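Local coordinates for protein exocyst complex component EXO70 (Saccharomyces cerevisiae, PDB 2B1E) that forms part of the exocyst complex, which tethers secretory vesicles to sites of exocytosis, and takes part in the assembly of that complex, at residues Phe157-Ala162 with Asn181-Ala186; Leu94-Pro99 with Pro113-Gln118; Pro528-Phe533 with Tyr550-Leu555. One frame throughout, in Å; residues are numbered along the deposited sequence.

How the contacts relate
All three contacts are partly buried along an all-helical rod. Contacts 1 and 2 join loops to a helix or its lead-in; contact 3 sets the side of one helix against the start of another. Helix 180-201 supplies one side of contact 1 and packs on contact 2, about 22 Å away centre to centre; helix 136-155 touches both. Contact 3 lies across the chain's centre, about 96 Å from contact 2 between centres. Contact 1 is mainly apolar and bridged by one water. Contacts 2 and 3 each use a buried tyrosine that donates to a backbone carbonyl and carries a methyl on its ring face; in contact 3 a water also bridges that hydroxyl to the partner's backbone N.

Contact 1. Residues Phe157-Ala162 with Asn181-Ala186; sequences FLEPFA and NSYTEA
Leu158 and Tyr183 are the pair whose CA atoms come nearest, 5.7 Å apart. Residues 181-186 belong to the first turns of helix 180-201, while 157-162 follow helix 136-155 and double back: a type I beta turn spans Glu159 to Ala162, with Ala162 N bonded to Glu159 O at 3.2 Å. This reversal lets both Leu158 and Ala162 point their CB atoms at the helix.

Leu158 does most of the touching from the loop side. Its CB meets Tyr183 CD1 at 3.8 Å, and its CD1 is modelled 3.2 Å from Ala186 CB, shorter than usual van der Waals contact, so the exact closeness is doubtful. Ala162 CB adds a looser touch, 4.2 Å from Tyr183 CB. Glu159 lies alongside the tyrosine, both side chains pointing the same way; its chain bends at chi2 (62°), and the carboxylate plane stands 86° from that of the ring. One water, in the ring plane beyond the edge, donates to Glu159 OE1 at 2.8 Å and bonds with Tyr183 OH at 2.7 Å. Leu227 of helix 209-233 touches Glu159, Ala162 and Tyr183, so that helix packs against both sides of the contact.

With no direct hydrogen bond between the segments, cohesion comes from apolar packing of Leu158 and Ala162 on Tyr183 and Ala186, and the polar tips of Tyr183 and the exposed Glu159 are joined through water.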
loop_
_atom_site.group_PDB
_atom_site.type_symbol
_atom_site.label_atom_id
_atom_site.label_comp_id
_atom_site.label_asym_id
_atom_site.label_seq_id
_atom_site.Cartn_x
_atom_site.Cartn_y
_atom_site.Cartn_z
ATOM N N PHE A 157 24.381 9.374 -9.437
ATOM C CA PHE A 157 24.831 9.295 -8.051
ATOM C C PHE A 157 23.846 8.541 -7.158
ATOM O O PHE A 157 24.229 8.002 -6.117
ATOM C CB PHE A 157 25.043 10.706 -7.491
ATOM C CG PHE A 157 26.292 11.374 -7.981
ATOM C CD1 PHE A 157 27.534 11.005 -7.477
ATOM C CD2 PHE A 157 26.233 12.369 -8.952
ATOM C CE1 PHE A 157 28.700 11.619 -7.934
ATOM C CE2 PHE A 157 27.392 12.988 -9.415
ATOM C CZ PHE A 157 28.626 12.613 -8.907
ATOM N N LEU A 158 22.583 8.497 -7.571
ATOM C CA LEU A 158 21.538 7.826 -6.800
ATOM C C LEU A 158 21.183 6.446 -7.352
ATOM O O LEU A 158 20.665 5.597 -6.629
ATOM C CB LEU A 158 20.282 8.696 -6.773
ATOM C CG LEU A 158 20.464 10.142 -6.312
ATOM C CD1 LEU A 158 19.129 10.853 -6.373
ATOM C CD2 LEU A 158 21.022 10.177 -4.900
ATOM N N GLU A 159 21.456 6.239 -8.636
ATOM C CA GLU A 159 21.179 4.970 -9.307
ATOM C C GLU A 159 21.638 3.758 -8.498
ATOM O O GLU A 159 20.894 2.787 -8.350
ATOM C CB GLU A 159 21.854 4.959 -10.682
ATOM C CG GLU A 159 21.883 3.612 -11.384
ATOM C CD GLU A 159 20.503 3.078 -11.688
ATOM O OE1 GLU A 159 19.617 3.886 -12.026
ATOM O OE2 GLU A 159 20.307 1.847 -11.606
ATOM N N PRO A 160 22.875 3.795 -7.970
ATOM C CA PRO A 160 23.418 2.686 -7.178
ATOM C C PRO A 160 22.523 2.267 -6.012
ATOM O O PRO A 160 22.032 1.139 -5.963
ATOM C CB PRO A 160 24.756 3.239 -6.691
ATOM C CG PRO A 160 25.166 4.130 -7.809
ATOM C CD PRO A 160 23.885 4.857 -8.125
ATOM N N PHE A 161 22.320 3.193 -5.080
ATOM C CA PHE A 161 21.516 2.953 -3.889
ATOM C C PHE A 161 20.036 2.679 -4.164
ATOM O O PHE A 161 19.240 2.571 -3.232
ATOM C CB PHE A 161 21.644 4.151 -2.947
ATOM C CG PHE A 161 23.066 4.531 -2.642
ATOM C CD1 PHE A 161 23.840 3.756 -1.780
ATOM C CD2 PHE A 161 23.635 5.663 -3.220
ATOM C CE1 PHE A 161 25.163 4.103 -1.496
ATOM C CE2 PHE A 161 24.958 6.019 -2.944
ATOM C CZ PHE A 161 25.722 5.238 -2.079
ATOM N N ALA A 162 19.663 2.568 -5.434
ATOM C CA ALA A 162 18.271 2.309 -5.785
ATOM C C ALA A 162 18.119 1.007 -6.566
ATOM O O ALA A 162 17.055 0.385 -6.552
ATOM C CB ALA A 162 17.709 3.476 -6.591
ATOM N N ASN A 181 13.387 6.103 -2.665
ATOM C CA ASN A 181 12.779 7.315 -2.129
ATOM C C ASN A 181 13.547 8.569 -2.538
ATOM O O ASN A 181 12.960 9.526 -3.048
ATOM C CB ASN A 181 12.693 7.233 -0.602
ATOM C CG ASN A 181 11.875 6.045 -0.129
ATOM O OD1 ASN A 181 10.724 5.873 -0.529
ATOM N ND2 ASN A 181 12.468 5.218 0.727
ATOM N N SER A 182 14.856 8.567 -2.304
ATOM C CA SER A 182 15.688 9.709 -2.671
ATOM C C SER A 182 15.694 9.876 -4.185
ATOM O O SER A 182 15.476 10.974 -4.696
ATOM C CB SER A 182 17.121 9.515 -2.177
ATOM O OG SER A 182 17.170 9.507 -0.765
ATOM N N TYR A 183 15.945 8.779 -4.893
ATOM C CA TYR A 183 15.976 8.790 -6.350
ATOM C C TYR A 183 14.728 9.488 -6.868
ATOM O O TYR A 183 14.795 10.287 -7.809
ATOM C CB TYR A 183 16.019 7.362 -6.895
ATOM C CG TYR A 183 16.227 7.286 -8.394
ATOM C CD1 TYR A 183 17.506 7.165 -8.937
ATOM C CD2 TYR A 183 15.142 7.353 -9.273
ATOM C CE1 TYR A 183 17.700 7.110 -10.319
ATOM C CE2 TYR A 183 15.324 7.301 -10.654
ATOM C CZ TYR A 183 16.603 7.178 -11.170
ATOM O OH TYR A 183 16.779 7.110 -12.535
ATOM N N THR A 184 13.590 9.180 -6.247
ATOM C CA THR A 184 12.317 9.777 -6.631
ATOM C C THR A 184 12.287 11.265 -6.318
ATOM O O THR A 184 11.900 12.077 -7.163
ATOM C CB THR A 184 11.135 9.107 -5.902
ATOM O OG1 THR A 184 10.971 7.766 -6.380
ATOM C CG2 THR A 184 9.851 9.884 -6.151
ATOM N N GLU A 185 12.697 11.622 -5.106
ATOM C CA GLU A 185 12.702 13.018 -4.694
ATOM C C GLU A 185 13.606 13.837 -5.608
ATOM O O GLU A 185 13.267 14.963 -5.982
ATOM C CB GLU A 185 13.177 13.149 -3.245
ATOM C CG GLU A 185 12.899 14.509 -2.636
ATOM C CD GLU A 185 13.559 14.697 -1.280
ATOM O OE1 GLU A 185 13.509 13.761 -0.453
ATOM O OE2 GLU A 185 14.120 15.785 -1.038
ATOM N N ALA A 186 14.753 13.268 -5.971
ATOM C CA ALA A 186 15.693 13.957 -6.848
ATOM C C ALA A 186 15.036 14.190 -8.204
ATOM O O ALA A 186 15.063 15.299 -8.741
ATOM C CB ALA A 186 16.959 13.123 -7.017
HETATM O O HOH W 1 19.379 6.501 -12.943
#

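Contact 2. Residues Leu94-Pro99 with Pro113-Gln118; sequences LNSIKP and PYYEDQ
Tyr115 reaches across to the end of helix 66-94, at a junction in the helical rod where one helix finishes and another, 117-132, is about to begin. Asn95 is the first residue to leave helical geometry after the former, and Glu116 holds the N-cap position of the latter, so the contact joins a helix C-terminus to the lead-in of a later helix.

The polar part is a single direct hydrogen bond: Tyr115 OH donates to Leu94 O at 2.6 Å. The hydroxyl comes in the carbonyl plane, on a lone pair, with a C=O...donor angle of 116°. Arg147 of helix 136-155 bonds to the same hydroxyl through NH1, so two bonds grip this buried oxygen, and the positive charge probably polarises it into a stronger donor. Ser96 OG lies in the ring plane at the edge, 3.6 Å from Tyr115 CE1; its hydrogen bond to Ile93 O is joined by a weak one with Gln119.

The apolar contacts of the ring come from Ile97 and Leu94. A CH-pi contact sets Ile97 CD1 over one face of Tyr115, 3.7 Å from the centroid and 15° off the normal. Ile97 CG1, placed beside the backbone N (chi1 -56°), carries CD1 onto that face and itself comes within 3.5 Å of Tyr115 CE1. Leu94 adds its CD2 branch, 4.0 Å from Tyr115 CZ, while also packing on Leu143 and Leu123.

Ile97 also packs on the extended run of residues 113-115. Its CD1 lies 3.9 Å from Tyr114 CA, and its other branch, CG2, touches Pro113 CB at 3.8 Å.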
loop_
_atom_site.group_PDB
_atom_site.type_symbol
_atom_site.label_atom_id
_atom_site.label_comp_id
_atom_site.label_asym_id
_atom_site.label_seq_id
_atom_site.Cartn_x
_atom_site.Cartn_y
_atom_site.Cartn_z
ATOM N N LEU A 94 25.549 26.388 -20.819
ATOM C CA LEU A 94 24.751 25.264 -20.356
ATOM C C LEU A 94 25.569 24.349 -19.447
ATOM O O LEU A 94 25.041 23.775 -18.491
ATOM C CB LEU A 94 24.206 24.460 -21.544
ATOM C CG LEU A 94 23.112 25.133 -22.385
ATOM C CD1 LEU A 94 22.741 24.252 -23.573
ATOM C CD2 LEU A 94 21.895 25.393 -21.517
ATOM N N ASN A 95 26.859 24.219 -19.735
ATOM C CA ASN A 95 27.697 23.359 -18.913
ATOM C C ASN A 95 28.372 24.064 -17.735
ATOM O O ASN A 95 29.258 23.502 -17.089
ATOM C CB ASN A 95 28.725 22.648 -19.787
ATOM C CG ASN A 95 28.101 21.552 -20.627
ATOM O OD1 ASN A 95 27.760 21.754 -21.795
ATOM N ND2 ASN A 95 27.926 20.389 -20.028
ATOM N N SER A 96 27.944 25.290 -17.451
ATOM C CA SER A 96 28.493 26.033 -16.327
ATOM C C SER A 96 28.056 25.317 -15.043
ATOM O O SER A 96 28.677 25.463 -13.994
ATOM C CB SER A 96 27.980 27.472 -16.337
ATOM O OG SER A 96 26.566 27.512 -16.305
ATOM N N ILE A 97 26.979 24.544 -15.135
ATOM C CA ILE A 97 26.492 23.770 -13.992
ATOM C C ILE A 97 27.068 22.369 -14.144
ATOM O O ILE A 97 26.793 21.697 -15.142
ATOM C CB ILE A 97 24.949 23.637 -13.980
ATOM C CG1 ILE A 97 24.292 25.012 -14.000
ATOM C CG2 ILE A 97 24.508 22.857 -12.732
ATOM C CD1 ILE A 97 22.768 24.972 -13.794
ATOM N N LYS A 98 27.856 21.921 -13.165
ATOM C CA LYS A 98 28.462 20.591 -13.241
ATOM C C LYS A 98 27.627 19.513 -12.558
ATOM O O LYS A 98 26.835 19.800 -11.655
ATOM C CB LYS A 98 29.863 20.595 -12.614
ATOM C CG LYS A 98 30.742 21.768 -13.014
ATOM C CD LYS A 98 30.916 21.887 -14.523
ATOM C CE LYS A 98 31.826 23.071 -14.863
ATOM N NZ LYS A 98 31.988 23.295 -16.337
ATOM N N PRO A 99 27.792 18.252 -12.985
ATOM C CA PRO A 99 27.040 17.153 -12.381
ATOM C C PRO A 99 27.285 17.159 -10.876
ATOM O O PRO A 99 28.380 17.489 -10.417
ATOM C CB PRO A 99 27.628 15.920 -13.059
ATOM C CG PRO A 99 28.011 16.436 -14.416
ATOM C CD PRO A 99 28.646 17.763 -14.083
ATOM N N PRO A 113 21.335 23.654 -8.310
ATOM C CA PRO A 113 21.933 24.838 -8.936
ATOM C C PRO A 113 21.039 25.275 -10.088
ATOM O O PRO A 113 20.303 24.461 -10.643
ATOM C CB PRO A 113 23.280 24.324 -9.443
ATOM C CG PRO A 113 23.577 23.167 -8.553
ATOM C CD PRO A 113 22.240 22.499 -8.393
ATOM N N TYR A 114 21.096 26.554 -10.441
ATOM C CA TYR A 114 20.294 27.063 -11.552
ATOM C C TYR A 114 21.044 28.217 -12.202
ATOM O O TYR A 114 21.746 28.959 -11.523
ATOM C CB TYR A 114 18.933 27.548 -11.058
ATOM C CG TYR A 114 17.925 27.758 -12.170
ATOM C CD1 TYR A 114 17.444 26.682 -12.916
ATOM C CD2 TYR A 114 17.445 29.030 -12.469
ATOM C CE1 TYR A 114 16.502 26.870 -13.934
ATOM C CE2 TYR A 114 16.510 29.233 -13.479
ATOM C CZ TYR A 114 16.042 28.151 -14.205
ATOM O OH TYR A 114 15.107 28.353 -15.189
ATOM N N TYR A 115 20.903 28.359 -13.518
ATOM C CA TYR A 115 21.579 29.425 -14.253
ATOM C C TYR A 115 21.188 30.799 -13.735
ATOM O O TYR A 115 20.062 31.006 -13.294
ATOM C CB TYR A 115 21.238 29.334 -15.738
ATOM C CG TYR A 115 21.593 27.999 -16.355
ATOM C CD1 TYR A 115 22.929 27.607 -16.498
ATOM C CD2 TYR A 115 20.598 27.127 -16.793
ATOM C CE1 TYR A 115 23.265 26.374 -17.067
ATOM C CE2 TYR A 115 20.926 25.890 -17.365
ATOM C CZ TYR A 115 22.256 25.526 -17.500
ATOM O OH TYR A 115 22.577 24.327 -18.097
ATOM N N GLU A 116 22.127 31.739 -13.771
ATOM C CA GLU A 116 21.822 33.086 -13.313
ATOM C C GLU A 116 20.966 33.734 -14.385
ATOM O O GLU A 116 20.939 33.268 -15.526
ATOM C CB GLU A 116 23.109 33.886 -13.083
ATOM C CG GLU A 116 24.117 33.779 -14.215
ATOM C CD GLU A 116 25.441 34.457 -13.892
ATOM O OE1 GLU A 116 25.982 34.235 -12.782
ATOM O OE2 GLU A 116 25.945 35.202 -14.757
ATOM N N ASP A 117 20.259 34.796 -14.015
ATOM C CA ASP A 117 19.387 35.502 -14.943
ATOM C C ASP A 117 20.102 35.947 -16.218
ATOM O O ASP A 117 19.563 35.808 -17.318
ATOM C CB ASP A 117 18.773 36.720 -14.249
ATOM C CG ASP A 117 17.651 36.351 -13.292
ATOM O OD1 ASP A 117 17.528 35.165 -12.923
ATOM O OD2 ASP A 117 16.891 37.258 -12.905
ATOM N N GLN A 118 21.309 36.488 -16.078
ATOM C CA GLN A 118 22.044 36.936 -17.250
ATOM C C GLN A 118 22.364 35.767 -18.192
ATOM O O GLN A 118 22.355 35.934 -19.411
ATOM C CB GLN A 118 23.329 37.664 -16.835
ATOM C CG GLN A 118 23.084 38.872 -15.935
ATOM C CD GLN A 118 23.142 38.536 -14.439
ATOM O OE1 GLN A 118 22.862 37.406 -14.025
ATOM N NE2 GLN A 118 23.494 39.529 -13.624
#

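Contact 3. Residues Pro528-Phe533 with Tyr550-Leu555; sequences PMYERF and YTPDEL
The Tyr530 ring bears the CD2 methyl of Leu555 over one face and has Tyr550 O and Pro552 N near its plane at the edge, while the Pro552 ring touches its CD2 side through CG; the Tyr550 ring carries the other methyl of the same leucine, CD1, 3.8 Å above its plane. Leu555 thus serves two tyrosines, one with each branch, in a pairing of helix 512-537 with the N-terminal turn of helix 552-563, which is closed by a capping box.

Over Tyr530 the methyl makes a CH-pi contact, CD2 being 3.8 Å from the centroid and displaced toward the rim. Phe493 of helix 483-504 also meets the Tyr530 ring. With CG turned away from the backbone N (chi1 -169°), Tyr530 projects from its helix to the start of the next, where its hydroxyl donates to Tyr550 O at 2.6 Å. The C=O...donor angle is 142° and the donor is tilted 24° from the carbonyl plane. A water donates to Tyr530 OH at 2.8 Å and accepts from Tyr550 N at 2.9 Å. One side chain therefore holds both polar backbone atoms of Tyr550, the oxygen directly and the nitrogen through water. Farther out, Tyr550 OH bonds Glu498 of helix 483-504.

Closer to the surface, Glu531 and Pro552 pack at the point where the CA atoms come nearest: the glutamate CG lies 3.8 Å from Pro552 CB.

Thr551 and Glu554 form the capping box. Glu554 N donates to Thr551 OG1 at 3.1 Å, and in return Thr551 N donates at 2.9 Å to Glu554 OE2, which it meets from above the carboxylate plane.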
loop_
_atom_site.group_PDB
_atom_site.type_symbol
_atom_site.label_atom_id
_atom_site.label_comp_id
_atom_site.label_asym_id
_atom_site.label_seq_id
_atom_site.Cartn_x
_atom_site.Cartn_y
_atom_site.Cartn_z
ATOM N N PRO A 528 -30.866 -21.260 38.109
ATOM C CA PRO A 528 -32.309 -21.002 38.187
ATOM C C PRO A 528 -33.115 -22.289 37.992
ATOM O O PRO A 528 -34.074 -22.541 38.719
ATOM C CB PRO A 528 -32.537 -19.985 37.065
ATOM C CG PRO A 528 -31.248 -19.191 37.080
ATOM C CD PRO A 528 -30.201 -20.296 37.212
ATOM N N MET A 529 -32.711 -23.111 37.027
ATOM C CA MET A 529 -33.422 -24.357 36.768
ATOM C C MET A 529 -33.327 -25.364 37.910
ATOM O O MET A 529 -34.326 -25.974 38.283
ATOM C CB MET A 529 -32.921 -25.025 35.484
ATOM C CG MET A 529 -33.766 -26.230 35.098
ATOM S SD MET A 529 -33.289 -26.987 33.552
ATOM C CE MET A 529 -33.872 -25.677 32.367
ATOM N N TYR A 530 -32.132 -25.558 38.457
ATOM C CA TYR A 530 -31.991 -26.516 39.544
ATOM C C TYR A 530 -32.799 -26.129 40.780
ATOM O O TYR A 530 -33.363 -26.997 41.450
ATOM C CB TYR A 530 -30.518 -26.717 39.934
ATOM C CG TYR A 530 -30.350 -27.900 40.858
ATOM C CD1 TYR A 530 -30.529 -29.203 40.389
ATOM C CD2 TYR A 530 -30.111 -27.715 42.220
ATOM C CE1 TYR A 530 -30.485 -30.296 41.254
ATOM C CE2 TYR A 530 -30.066 -28.797 43.098
ATOM C CZ TYR A 530 -30.259 -30.084 42.607
ATOM O OH TYR A 530 -30.279 -31.148 43.468
ATOM N N GLU A 531 -32.847 -24.837 41.099
ATOM C CA GLU A 531 -33.617 -24.399 42.252
ATOM C C GLU A 531 -35.093 -24.743 42.065
ATOM O O GLU A 531 -35.758 -25.174 43.004
ATOM C CB GLU A 531 -33.450 -22.890 42.473
ATOM C CG GLU A 531 -32.010 -22.506 42.784
ATOM C CD GLU A 531 -31.856 -21.074 43.238
ATOM O OE1 GLU A 531 -32.240 -20.157 42.473
ATOM O OE2 GLU A 531 -31.337 -20.872 44.359
ATOM N N ARG A 532 -35.600 -24.553 40.852
ATOM C CA ARG A 532 -36.999 -24.853 40.546
ATOM C C ARG A 532 -37.260 -26.358 40.589
ATOM O O ARG A 532 -38.287 -26.813 41.097
ATOM C CB ARG A 532 -37.356 -24.298 39.164
ATOM C CG ARG A 532 -37.399 -22.778 39.121
ATOM C CD ARG A 532 -37.306 -22.228 37.712
ATOM N NE ARG A 532 -37.275 -20.770 37.765
ATOM C CZ ARG A 532 -36.645 -19.996 36.891
ATOM N NH1 ARG A 532 -35.986 -20.530 35.874
ATOM N NH2 ARG A 532 -36.655 -18.683 37.055
ATOM N N PHE A 533 -36.327 -27.126 40.040
ATOM C CA PHE A 533 -36.424 -28.585 40.010
ATOM C C PHE A 533 -36.385 -29.147 41.436
ATOM O O PHE A 533 -37.209 -29.992 41.817
ATOM C CB PHE A 533 -35.250 -29.134 39.179
ATOM C CG PHE A 533 -35.099 -30.627 39.224
ATOM C CD1 PHE A 533 -36.131 -31.462 38.815
ATOM C CD2 PHE A 533 -33.892 -31.199 39.627
ATOM C CE1 PHE A 533 -35.967 -32.850 38.803
ATOM C CE2 PHE A 533 -33.720 -32.579 39.617
ATOM C CZ PHE A 533 -34.758 -33.405 39.205
ATOM N N TYR A 550 -27.450 -33.031 46.041
ATOM C CA TYR A 550 -27.163 -31.607 46.188
ATOM C C TYR A 550 -28.341 -30.688 46.484
ATOM O O TYR A 550 -29.392 -30.779 45.845
ATOM C CB TYR A 550 -26.508 -31.053 44.915
ATOM C CG TYR A 550 -25.274 -31.769 44.429
ATOM C CD1 TYR A 550 -24.029 -31.537 45.010
ATOM C CD2 TYR A 550 -25.341 -32.651 43.351
ATOM C CE1 TYR A 550 -22.879 -32.162 44.519
ATOM C CE2 TYR A 550 -24.204 -33.276 42.858
ATOM C CZ TYR A 550 -22.979 -33.026 43.440
ATOM O OH TYR A 550 -21.853 -33.626 42.925
ATOM N N THR A 551 -28.158 -29.792 47.448
ATOM C CA THR A 551 -29.174 -28.785 47.719
ATOM C C THR A 551 -28.722 -27.698 46.744
ATOM O O THR A 551 -27.585 -27.736 46.251
ATOM C CB THR A 551 -29.097 -28.226 49.166
ATOM O OG1 THR A 551 -27.800 -27.659 49.398
ATOM C CG2 THR A 551 -29.365 -29.327 50.175
ATOM N N PRO A 552 -29.596 -26.735 46.417
ATOM C CA PRO A 552 -29.125 -25.712 45.484
ATOM C C PRO A 552 -27.860 -25.014 45.992
ATOM O O PRO A 552 -26.944 -24.724 45.220
ATOM C CB PRO A 552 -30.321 -24.774 45.377
ATOM C CG PRO A 552 -31.495 -25.753 45.476
ATOM C CD PRO A 552 -31.054 -26.643 46.624
ATOM N N ASP A 553 -27.810 -24.747 47.293
ATOM C CA ASP A 553 -26.645 -24.084 47.864
ATOM C C ASP A 553 -25.387 -24.926 47.689
ATOM O O ASP A 553 -24.301 -24.392 47.495
ATOM C CB ASP A 553 -26.858 -23.777 49.353
ATOM C CG ASP A 553 -27.775 -22.593 49.576
ATOM O OD1 ASP A 553 -28.039 -21.862 48.596
ATOM O OD2 ASP A 553 -28.223 -22.381 50.732
ATOM N N GLU A 554 -25.530 -26.245 47.763
ATOM C CA GLU A 554 -24.371 -27.113 47.595
ATOM C C GLU A 554 -23.942 -27.075 46.135
ATOM O O GLU A 554 -22.751 -27.015 45.824
ATOM C CB GLU A 554 -24.714 -28.541 48.034
ATOM C CG GLU A 554 -24.695 -28.703 49.538
ATOM C CD GLU A 554 -25.347 -29.983 50.028
ATOM O OE1 GLU A 554 -25.185 -30.292 51.224
ATOM O OE2 GLU A 554 -26.030 -30.675 49.243
ATOM N N LEU A 555 -24.920 -27.101 45.236
ATOM C CA LEU A 555 -24.633 -27.060 43.816
ATOM C C LEU A 555 -23.942 -25.740 43.513
ATOM O O LEU A 555 -22.976 -25.693 42.764
ATOM C CB LEU A 555 -25.924 -27.165 43.007
ATOM C CG LEU A 555 -25.687 -27.647 41.575
ATOM C CD1 LEU A 555 -25.193 -29.091 41.625
ATOM C CD2 LEU A 555 -26.972 -27.561 40.767
HETATM O O HOH W 2 -28.698 -33.428 43.460
#